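Local coordinates for protein putative eukaryotic translation initiation factor eIF-4E (Leishmania major, PDB 5WB5) that probably binds the methylated cap, including cap 4, at the 5' end of messenger RNA as a translation initiation factor of the eIF4E family, at residues Q24-L29 and I49-S54; S74-F79 and G166-K171; G97-N102 and A208-T213. All coordinates share one frame; numbering follows the deposited sequence.

Interaction 1. Residues Q24-L29 and I49-S54; sequences QRAWTL and IMTVHS
V52 lays its CG2 methyl against CB of W27, 3.8 Å apart. The two residues form a hydrogen-bonded antiparallel pair at one edge of the curved sheet of the eIF4E fold. W27 N reaches V52 O at 3.0 Å, and V52 N returns the bond to W27 O at 2.9 Å. V52 and L29 lie on the sheet face covered by helix 55-64, and M61 of that helix touches both. The W27 indole leads away from segment 49-54 and meets the F79 ring nearly parallel. W27 CH2 lies over one face of the R25 guanidinium, near its rim. That guanidinium is held by a salt bridge to E148 and by hydrogen bonds to Q81 and V164 O.

T28 and T51 pair on the other face, where their side chains cross obliquely. Both hydroxyls point opposite to their own carbonyl carbons, with chi1 of -55° and -59°. This brings T28 OG1 and T51 OG1 within hydrogen-bonding distance, 3.2 Å. L29 N bonds to M50 O, and I49 N bonds to L29 O. I49 and M50 also pack against the chain of another protein in the assembly. At the far end, A26 CB touches CD2 of the H53 imidazole, at 3.6 Å.

Interaction 2. Residues S74-F79 and G166-K171; sequences SSQYHF and GIVMSK
Q76 and S170 meet on one face of the sheet, where S170 OG gives a hydrogen bond to Q76 OE1 at 3.0 Å. The hydroxyl does not use a lone pair of the amide oxygen. It stands above the carbonyl plane, and the C=O...OG angle is only 96°. The Q76 chain runs extended beyond CG. Its CG also passes S170 OG, 3.3 Å away, so the hydroxyl lies alongside the end of the glutamine chain.

H78 and V168 follow on the same face. Their side chains lie side by side and point the same way. H78 ND1 sits 3.7 Å from V168 CG2, and CG1 is about as near, so both methyls border the imidazole. H78 NE2 turns to D32 in a weak hydrogen bond.

Y77, F79, I167 and M169 take the other face. I167 CG1 lies between its own backbone N and carbonyl carbon (chi1 58°), and comes to 3.7 Å from F79 CB. The F79 ring leads away from I167. Y77 and M169 meet mainly at their CB atoms, 4.4 Å apart. Between the faces, antiparallel backbone bonds join Y77 with M169 and F79 with I167 in both directions, and K171 N to S75 O.

This is the middle of the eIF4E sheet. Strand 22-32 flanks 74-79, and strand 175-182 flanks 166-171. Helix 133-147 covers the F79 face, with L142 and V146 on F79 and W138 on both I167 and M169.

Interaction 3. Residues G97-N102 and A208-T213; sequences GKLWVN and ASMVFT
The W100 indole has V211 on one face and T213 at its edge. V211 CB sits over the six-membered ring, 3.9 Å from its centroid and 28° off the normal. This CH-pi contact is offset toward the rim, so CZ2 and CE2 are the ring atoms nearest CB. V211 O lies over the same face, 3.3 Å from W100 CD1. W100 CG lies between its own backbone N and carbonyl carbon (chi1 55°), which brings the indole alongside V211, the two side chains pointing the same way. In the ring plane, NE1 donates to T213 OG1 at 3.2 Å, which helps fix how the indole is turned. N102 CG also lies at the edge of the ring, in its plane. R177 of the neighbouring strand 175-182 makes a cation-pi contact with the indole.

The F212 ring lies on the opposite face of the sheet. L99 CB meets its edge in plane, 3.9 Å from CD1. F212 CZ reaches along to G97 CA, at 4.1 Å.

Strand 210-214 is the last strand of the curved antiparallel eIF4E sheet, and here it pairs with strand 97-104. K98 with T213, and W100 with V211, are hydrogen-bonded pairs with backbone bonds in both directions. Toward A208, before V211 in the chain, the pairing weakens: N102 N to S209 O and A208 N to N102 O are both weak.

On the F212 face, V101 and M210 run side by side, and the methionine, bent at chi3, brings CE to V101 CG1. M210 CG also touches L99 CD1, at 4.1 Å. Helix 188-200 covers this face: L194 and K195 touch L99, I191 touches F212 and T199 touches M210. W100 and K98 are on the other face, the concave side that holds the cap in family members.

Overall arrangement
From the N terminus, interaction 1 comes first. It closes a short loop, with 19 residues between segments 24-29 and 49-54, before the others open. Segment 74-79 then opens interaction 2, and 97-102 opens interaction 3. Segment 166-171 closes the former and 208-213 the latter, so these two long-range contacts cross. All three belong to one antiparallel sheet. Interaction 1 holds one edge strand, interaction 3 the other, and interaction 2 lies between, with strand 175-182 separating it from interaction 3. Interactions 1 and 2 touch directly, L29 CD1 packing against the Y77 ring. The centres of interactions 1 and 3 are about 24 Å apart.

Interaction 1. Residues Q24-L29 and I49-S54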
loop_
_atom_site.group_PDB
_atom_site.type_symbol
_atom_site.label_atom_id
_atom_site.label_comp_id
_atom_site.label_asym_id
_atom_site.label_seq_id
_atom_site.Cartn_x
_atom_site.Cartn_y
_atom_site.Cartn_z
ATOM N N GLN A 24 -8.083 13.072 -0.239
ATOM C CA GLN A 24 -9.168 12.971 -1.207
ATOM C C GLN A 24 -10.029 11.746 -0.941
ATOM O O GLN A 24 -11.228 11.753 -1.241
ATOM C CB GLN A 24 -8.605 12.926 -2.628
ATOM C CG GLN A 24 -9.663 12.868 -3.720
ATOM C CD GLN A 24 -10.605 14.055 -3.688
ATOM O OE1 GLN A 24 -10.175 15.202 -3.573
ATOM N NE2 GLN A 24 -11.902 13.784 -3.785
ATOM N N ARG A 25 -9.443 10.694 -0.373
ATOM C CA ARG A 25 -10.157 9.451 -0.126
ATOM C C ARG A 25 -9.591 8.792 1.121
ATOM O O ARG A 25 -8.416 8.966 1.454
ATOM C CB ARG A 25 -10.042 8.492 -1.320
ATOM C CG ARG A 25 -10.594 9.042 -2.623
ATOM C CD ARG A 25 -10.454 8.038 -3.758
ATOM N NE ARG A 25 -9.081 7.929 -4.243
ATOM C CZ ARG A 25 -8.677 7.042 -5.149
ATOM N NH1 ARG A 25 -9.537 6.177 -5.668
ATOM N NH2 ARG A 25 -7.409 7.018 -5.534
ATOM N N ALA A 26 -10.440 8.034 1.811
ATOM C CA ALA A 26 -9.973 7.192 2.898
ATOM C C ALA A 26 -9.315 5.940 2.329
ATOM O O ALA A 26 -9.590 5.525 1.200
ATOM C CB ALA A 26 -11.129 6.812 3.823
ATOM N N TRP A 27 -8.424 5.340 3.119
ATOM C CA TRP A 27 -7.687 4.166 2.660
ATOM C C TRP A 27 -7.527 3.182 3.805
ATOM O O TRP A 27 -7.165 3.575 4.915
ATOM C CB TRP A 27 -6.311 4.554 2.111
ATOM C CG TRP A 27 -6.378 5.439 0.913
ATOM C CD1 TRP A 27 -6.496 6.794 0.905
ATOM C CD2 TRP A 27 -6.336 5.032 -0.459
ATOM N NE1 TRP A 27 -6.531 7.260 -0.383
ATOM C CE2 TRP A 27 -6.433 6.198 -1.242
ATOM C CE3 TRP A 27 -6.226 3.794 -1.099
ATOM C CZ2 TRP A 27 -6.421 6.167 -2.635
ATOM C CZ3 TRP A 27 -6.216 3.765 -2.484
ATOM C CH2 TRP A 27 -6.312 4.945 -3.237
ATOM N N THR A 28 -7.781 1.907 3.528
ATOM C CA THR A 28 -7.682 0.849 4.521
ATOM C C THR A 28 -6.488 -0.045 4.211
ATOM O O THR A 28 -6.229 -0.376 3.045
ATOM C CB THR A 28 -8.962 0.009 4.557
ATOM O OG1 THR A 28 -10.095 0.862 4.763
ATOM C CG2 THR A 28 -8.898 -1.021 5.677
ATOM N N LEU A 29 -5.777 -0.433 5.271
ATOM C CA LEU A 29 -4.616 -1.308 5.197
ATOM C C LEU A 29 -4.988 -2.707 5.679
ATOM O O LEU A 29 -5.722 -2.862 6.662
ATOM C CB LEU A 29 -3.465 -0.746 6.044
ATOM C CG LEU A 29 -2.220 -1.614 6.268
ATOM C CD1 LEU A 29 -1.398 -1.752 5.005
ATOM C CD2 LEU A 29 -1.364 -1.046 7.394
ATOM N N ILE A 49 -6.410 -3.674 9.083
ATOM C CA ILE A 49 -5.641 -3.185 10.223
ATOM C C ILE A 49 -6.102 -1.793 10.635
ATOM O O ILE A 49 -6.462 -1.568 11.795
ATOM C CB ILE A 49 -4.135 -3.190 9.908
ATOM C CG1 ILE A 49 -3.658 -4.626 9.687
ATOM C CG2 ILE A 49 -3.348 -2.524 11.043
ATOM C CD1 ILE A 49 -2.200 -4.750 9.307
ATOM N N MET A 50 -6.083 -0.847 9.698
ATOM C CA MET A 50 -6.319 0.546 10.047
ATOM C C MET A 50 -6.803 1.311 8.826
ATOM O O MET A 50 -6.370 1.053 7.698
ATOM C CB MET A 50 -5.042 1.185 10.602
ATOM C CG MET A 50 -5.171 2.647 10.970
ATOM S SD MET A 50 -3.604 3.305 11.570
ATOM C CE MET A 50 -4.012 5.046 11.706
ATOM N N THR A 51 -7.696 2.265 9.069
ATOM C CA THR A 51 -8.176 3.176 8.042
ATOM C C THR A 51 -7.629 4.573 8.305
ATOM O O THR A 51 -7.614 5.043 9.448
ATOM C CB THR A 51 -9.706 3.213 8.003
ATOM O OG1 THR A 51 -10.209 1.898 7.742
ATOM C CG2 THR A 51 -10.204 4.161 6.910
ATOM N N VAL A 52 -7.180 5.229 7.238
ATOM C CA VAL A 52 -6.579 6.552 7.305
ATOM C C VAL A 52 -7.423 7.510 6.480
ATOM O O VAL A 52 -7.841 7.185 5.361
ATOM C CB VAL A 52 -5.120 6.541 6.805
ATOM C CG1 VAL A 52 -4.271 5.621 7.668
ATOM C CG2 VAL A 52 -5.051 6.118 5.346
ATOM N N HIS A 53 -7.668 8.697 7.043
ATOM C CA HIS A 53 -8.406 9.756 6.372
ATOM C C HIS A 53 -7.605 11.040 6.209
ATOM O O HIS A 53 -8.089 11.966 5.549
ATOM C CB HIS A 53 -9.696 10.082 7.143
ATOM C CG HIS A 53 -10.455 8.873 7.595
ATOM N ND1 HIS A 53 -10.063 8.109 8.672
ATOM C CD2 HIS A 53 -11.585 8.299 7.117
ATOM C CE1 HIS A 53 -10.918 7.115 8.839
ATOM N NE2 HIS A 53 -11.850 7.207 7.908
ATOM N N SER A 54 -6.409 11.129 6.791
ATOM C CA SER A 54 -5.600 12.337 6.727
ATOM C C SER A 54 -4.131 11.966 6.575
ATOM O O SER A 54 -3.723 10.831 6.836
ATOM C CB SER A 54 -5.792 13.200 7.979
ATOM O OG SER A 54 -5.347 12.510 9.138
#

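Interaction 2. Residues S74-F79 and G166-K171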
loop_
_atom_site.group_PDB
_atom_site.type_symbol
_atom_site.label_atom_id
_atom_site.label_comp_id
_atom_site.label_asym_id
_atom_site.label_seq_id
_atom_site.Cartn_x
_atom_site.Cartn_y
_atom_site.Cartn_z
ATOM N N SER A 74 6.375 -14.893 3.699
ATOM C CA SER A 74 5.100 -15.020 2.990
ATOM C C SER A 74 4.101 -14.073 3.646
ATOM O O SER A 74 3.335 -14.471 4.525
ATOM C CB SER A 74 4.604 -16.452 3.012
ATOM O OG SER A 74 5.527 -17.314 2.371
ATOM N N SER A 75 4.116 -12.815 3.215
ATOM C CA SER A 75 3.230 -11.798 3.758
ATOM C C SER A 75 2.813 -10.849 2.644
ATOM O O SER A 75 3.497 -10.713 1.627
ATOM C CB SER A 75 3.905 -11.015 4.891
ATOM O OG SER A 75 4.204 -11.859 5.989
ATOM N N GLN A 76 1.671 -10.195 2.838
ATOM C CA GLN A 76 1.210 -9.204 1.873
ATOM C C GLN A 76 0.530 -8.047 2.586
ATOM O O GLN A 76 -0.381 -8.259 3.397
ATOM C CB GLN A 76 0.242 -9.807 0.848
ATOM C CG GLN A 76 0.750 -11.063 0.161
ATOM C CD GLN A 76 -0.185 -11.573 -0.927
ATOM O OE1 GLN A 76 0.179 -12.462 -1.696
ATOM N NE2 GLN A 76 -1.392 -11.016 -0.997
ATOM N N TYR A 77 0.995 -6.833 2.270
ATOM C CA TYR A 77 0.305 -5.592 2.598
ATOM C C TYR A 77 -0.650 -5.248 1.463
ATOM O O TYR A 77 -0.261 -5.268 0.291
ATOM C CB TYR A 77 1.290 -4.430 2.782
ATOM C CG TYR A 77 2.037 -4.368 4.098
ATOM C CD1 TYR A 77 1.381 -4.541 5.312
ATOM C CD2 TYR A 77 3.403 -4.115 4.125
ATOM C CE1 TYR A 77 2.069 -4.476 6.512
ATOM C CE2 TYR A 77 4.099 -4.048 5.319
ATOM C CZ TYR A 77 3.428 -4.227 6.508
ATOM O OH TYR A 77 4.119 -4.160 7.697
ATOM N N HIS A 78 -1.889 -4.925 1.813
ATOM C CA HIS A 78 -2.858 -4.383 0.873
ATOM C C HIS A 78 -3.241 -2.993 1.351
ATOM O O HIS A 78 -3.329 -2.753 2.555
ATOM C CB HIS A 78 -4.113 -5.261 0.768
ATOM C CG HIS A 78 -3.824 -6.725 0.629
ATOM N ND1 HIS A 78 -3.939 -7.395 -0.569
ATOM C CD2 HIS A 78 -3.434 -7.648 1.541
ATOM C CE1 HIS A 78 -3.627 -8.667 -0.391
ATOM N NE2 HIS A 78 -3.317 -8.847 0.880
ATOM N N PHE A 79 -3.475 -2.081 0.414
ATOM C CA PHE A 79 -3.806 -0.696 0.748
ATOM C C PHE A 79 -4.807 -0.230 -0.300
ATOM O O PHE A 79 -4.421 0.073 -1.432
ATOM C CB PHE A 79 -2.553 0.172 0.768
ATOM C CG PHE A 79 -2.774 1.555 1.305
ATOM C CD1 PHE A 79 -2.910 1.770 2.665
ATOM C CD2 PHE A 79 -2.824 2.644 0.449
ATOM C CE1 PHE A 79 -3.106 3.045 3.161
ATOM C CE2 PHE A 79 -3.019 3.917 0.939
ATOM C CZ PHE A 79 -3.158 4.120 2.297
ATOM N N GLY A 166 -6.278 0.510 -5.528
ATOM C CA GLY A 166 -5.433 0.115 -4.416
ATOM C C GLY A 166 -4.056 -0.309 -4.872
ATOM O O GLY A 166 -3.708 -0.205 -6.047
ATOM N N ILE A 167 -3.270 -0.788 -3.905
ATOM C CA ILE A 167 -1.928 -1.300 -4.151
ATOM C C ILE A 167 -1.674 -2.475 -3.217
ATOM O O ILE A 167 -2.315 -2.627 -2.175
ATOM C CB ILE A 167 -0.824 -0.232 -3.958
ATOM C CG1 ILE A 167 -0.869 0.341 -2.542
ATOM C CG2 ILE A 167 -0.969 0.875 -4.992
ATOM C CD1 ILE A 167 0.304 1.239 -2.212
ATOM N N VAL A 168 -0.712 -3.306 -3.604
ATOM C CA VAL A 168 -0.385 -4.528 -2.877
ATOM C C VAL A 168 1.120 -4.738 -2.942
ATOM O O VAL A 168 1.711 -4.734 -4.025
ATOM C CB VAL A 168 -1.121 -5.762 -3.446
ATOM C CG1 VAL A 168 -0.784 -7.015 -2.638
ATOM C CG2 VAL A 168 -2.628 -5.541 -3.468
ATOM N N MET A 169 1.737 -4.918 -1.780
ATOM C CA MET A 169 3.115 -5.378 -1.681
ATOM C C MET A 169 3.081 -6.827 -1.215
ATOM O O MET A 169 2.351 -7.158 -0.275
ATOM C CB MET A 169 3.922 -4.510 -0.710
ATOM C CG MET A 169 5.324 -5.026 -0.442
ATOM S SD MET A 169 6.295 -5.174 -1.956
ATOM C CE MET A 169 6.858 -3.492 -2.165
ATOM N N SER A 170 3.850 -7.686 -1.877
ATOM C CA SER A 170 3.821 -9.123 -1.615
ATOM C C SER A 170 5.250 -9.620 -1.443
ATOM O O SER A 170 6.020 -9.656 -2.408
ATOM C CB SER A 170 3.118 -9.868 -2.751
ATOM O OG SER A 170 2.847 -11.212 -2.394
ATOM N N LYS A 171 5.602 -9.990 -0.216
ATOM C CA LYS A 171 6.913 -10.550 0.076
ATOM C C LYS A 171 6.930 -12.011 -0.362
ATOM O O LYS A 171 6.172 -12.830 0.170
ATOM C CB LYS A 171 7.205 -10.423 1.569
ATOM C CG LYS A 171 8.655 -10.626 1.960
ATOM C CD LYS A 171 9.452 -9.348 1.827
ATOM C CE LYS A 171 10.858 -9.514 2.381
ATOM N NZ LYS A 171 10.856 -9.672 3.861
#

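Interaction 3. Residues G97-N102 and A208-T213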
loop_
_atom_site.group_PDB
_atom_site.type_symbol
_atom_site.label_atom_id
_atom_site.label_comp_id
_atom_site.label_asym_id
_atom_site.label_seq_id
_atom_site.Cartn_x
_atom_site.Cartn_y
_atom_site.Cartn_z
ATOM N N GLY A 97 -7.715 -4.300 -13.633
ATOM C CA GLY A 97 -6.642 -5.251 -13.442
ATOM C C GLY A 97 -5.578 -4.711 -12.512
ATOM O O GLY A 97 -5.847 -3.826 -11.691
ATOM N N LYS A 98 -4.361 -5.236 -12.633
ATOM C CA LYS A 98 -3.249 -4.795 -11.805
ATOM C C LYS A 98 -1.979 -4.696 -12.636
ATOM O O LYS A 98 -1.685 -5.577 -13.451
ATOM C CB LYS A 98 -3.021 -5.740 -10.615
ATOM C CG LYS A 98 -2.667 -7.172 -10.983
ATOM C CD LYS A 98 -2.444 -8.006 -9.728
ATOM C CE LYS A 98 -2.172 -9.466 -10.053
ATOM N NZ LYS A 98 -3.370 -10.134 -10.628
ATOM N N LEU A 99 -1.240 -3.609 -12.423
ATOM C CA LEU A 99 0.085 -3.417 -13.002
ATOM C C LEU A 99 1.119 -3.694 -11.916
ATOM O O LEU A 99 1.160 -2.986 -10.908
ATOM C CB LEU A 99 0.244 -1.996 -13.543
ATOM C CG LEU A 99 1.619 -1.589 -14.092
ATOM C CD1 LEU A 99 1.845 -2.151 -15.491
ATOM C CD2 LEU A 99 1.760 -0.081 -14.092
ATOM N N TRP A 100 1.946 -4.717 -12.117
ATOM C CA TRP A 100 2.855 -5.170 -11.077
ATOM C C TRP A 100 4.276 -5.290 -11.608
ATOM O O TRP A 100 4.523 -5.315 -12.817
ATOM C CB TRP A 100 2.399 -6.511 -10.477
ATOM C CG TRP A 100 2.206 -7.618 -11.469
ATOM C CD1 TRP A 100 1.074 -7.897 -12.179
ATOM C CD2 TRP A 100 3.169 -8.612 -11.845
ATOM N NE1 TRP A 100 1.274 -8.998 -12.979
ATOM C CE2 TRP A 100 2.553 -9.456 -12.790
ATOM C CE3 TRP A 100 4.493 -8.867 -11.476
ATOM C CZ2 TRP A 100 3.216 -10.533 -13.374
ATOM C CZ3 TRP A 100 5.149 -9.939 -12.057
ATOM C CH2 TRP A 100 4.510 -10.757 -12.994
ATOM N N VAL A 101 5.209 -5.342 -10.659
ATOM C CA VAL A 101 6.636 -5.449 -10.927
ATOM C C VAL A 101 7.270 -6.332 -9.860
ATOM O O VAL A 101 6.802 -6.392 -8.717
ATOM C CB VAL A 101 7.329 -4.067 -10.950
ATOM C CG1 VAL A 101 6.741 -3.186 -12.040
ATOM C CG2 VAL A 101 7.210 -3.383 -9.595
ATOM N N ASN A 102 8.354 -7.010 -10.238
ATOM C CA ASN A 102 9.102 -7.889 -9.343
ATOM C C ASN A 102 10.404 -7.190 -8.962
ATOM O O ASN A 102 11.333 -7.108 -9.770
ATOM C CB ASN A 102 9.382 -9.241 -9.996
ATOM C CG ASN A 102 8.117 -10.011 -10.318
ATOM O OD1 ASN A 102 7.048 -9.721 -9.785
ATOM N ND2 ASN A 102 8.235 -11.005 -11.190
ATOM N N ALA A 208 12.813 -5.474 -12.271
ATOM C CA ALA A 208 13.220 -6.668 -13.006
ATOM C C ALA A 208 12.093 -7.170 -13.905
ATOM O O ALA A 208 12.333 -7.913 -14.859
ATOM C CB ALA A 208 13.648 -7.760 -12.042
ATOM N N SER A 209 10.865 -6.765 -13.591
ATOM C CA SER A 209 9.703 -7.158 -14.372
ATOM C C SER A 209 8.643 -6.071 -14.267
ATOM O O SER A 209 8.541 -5.380 -13.250
ATOM C CB SER A 209 9.135 -8.503 -13.894
ATOM O OG SER A 209 7.874 -8.772 -14.481
ATOM N N MET A 210 7.869 -5.916 -15.339
ATOM C CA MET A 210 6.704 -5.035 -15.332
ATOM C C MET A 210 5.643 -5.654 -16.225
ATOM O O MET A 210 5.895 -5.909 -17.406
ATOM C CB MET A 210 7.061 -3.625 -15.809
ATOM C CG MET A 210 5.866 -2.679 -15.858
ATOM S SD MET A 210 6.329 -0.937 -15.933
ATOM C CE MET A 210 6.758 -0.621 -14.224
ATOM N N VAL A 211 4.464 -5.891 -15.660
ATOM C CA VAL A 211 3.418 -6.649 -16.335
ATOM C C VAL A 211 2.068 -6.093 -15.914
ATOM O O VAL A 211 1.810 -5.911 -14.723
ATOM C CB VAL A 211 3.507 -8.153 -15.996
ATOM C CG1 VAL A 211 2.383 -8.933 -16.671
ATOM C CG2 VAL A 211 4.867 -8.722 -16.386
ATOM N N PHE A 212 1.203 -5.829 -16.889
ATOM C CA PHE A 212 -0.197 -5.540 -16.616
ATOM C C PHE A 212 -1.018 -6.805 -16.824
ATOM O O PHE A 212 -0.744 -7.591 -17.735
ATOM C CB PHE A 212 -0.733 -4.425 -17.512
ATOM C CG PHE A 212 -2.144 -4.022 -17.181
ATOM C CD1 PHE A 212 -2.407 -3.215 -16.086
ATOM C CD2 PHE A 212 -3.205 -4.459 -17.955
ATOM C CE1 PHE A 212 -3.701 -2.846 -15.771
ATOM C CE2 PHE A 212 -4.506 -4.091 -17.645
ATOM C CZ PHE A 212 -4.752 -3.283 -16.551
ATOM N N THR A 213 -2.027 -6.996 -15.977
ATOM C CA THR A 213 -2.846 -8.202 -16.020
ATOM C C THR A 213 -4.288 -7.834 -15.716
ATOM O O THR A 213 -4.581 -7.320 -14.633
ATOM C CB THR A 213 -2.339 -9.243 -15.017
ATOM O OG1 THR A 213 -0.949 -9.502 -15.254
ATOM C CG2 THR A 213 -3.124 -10.538 -15.148
#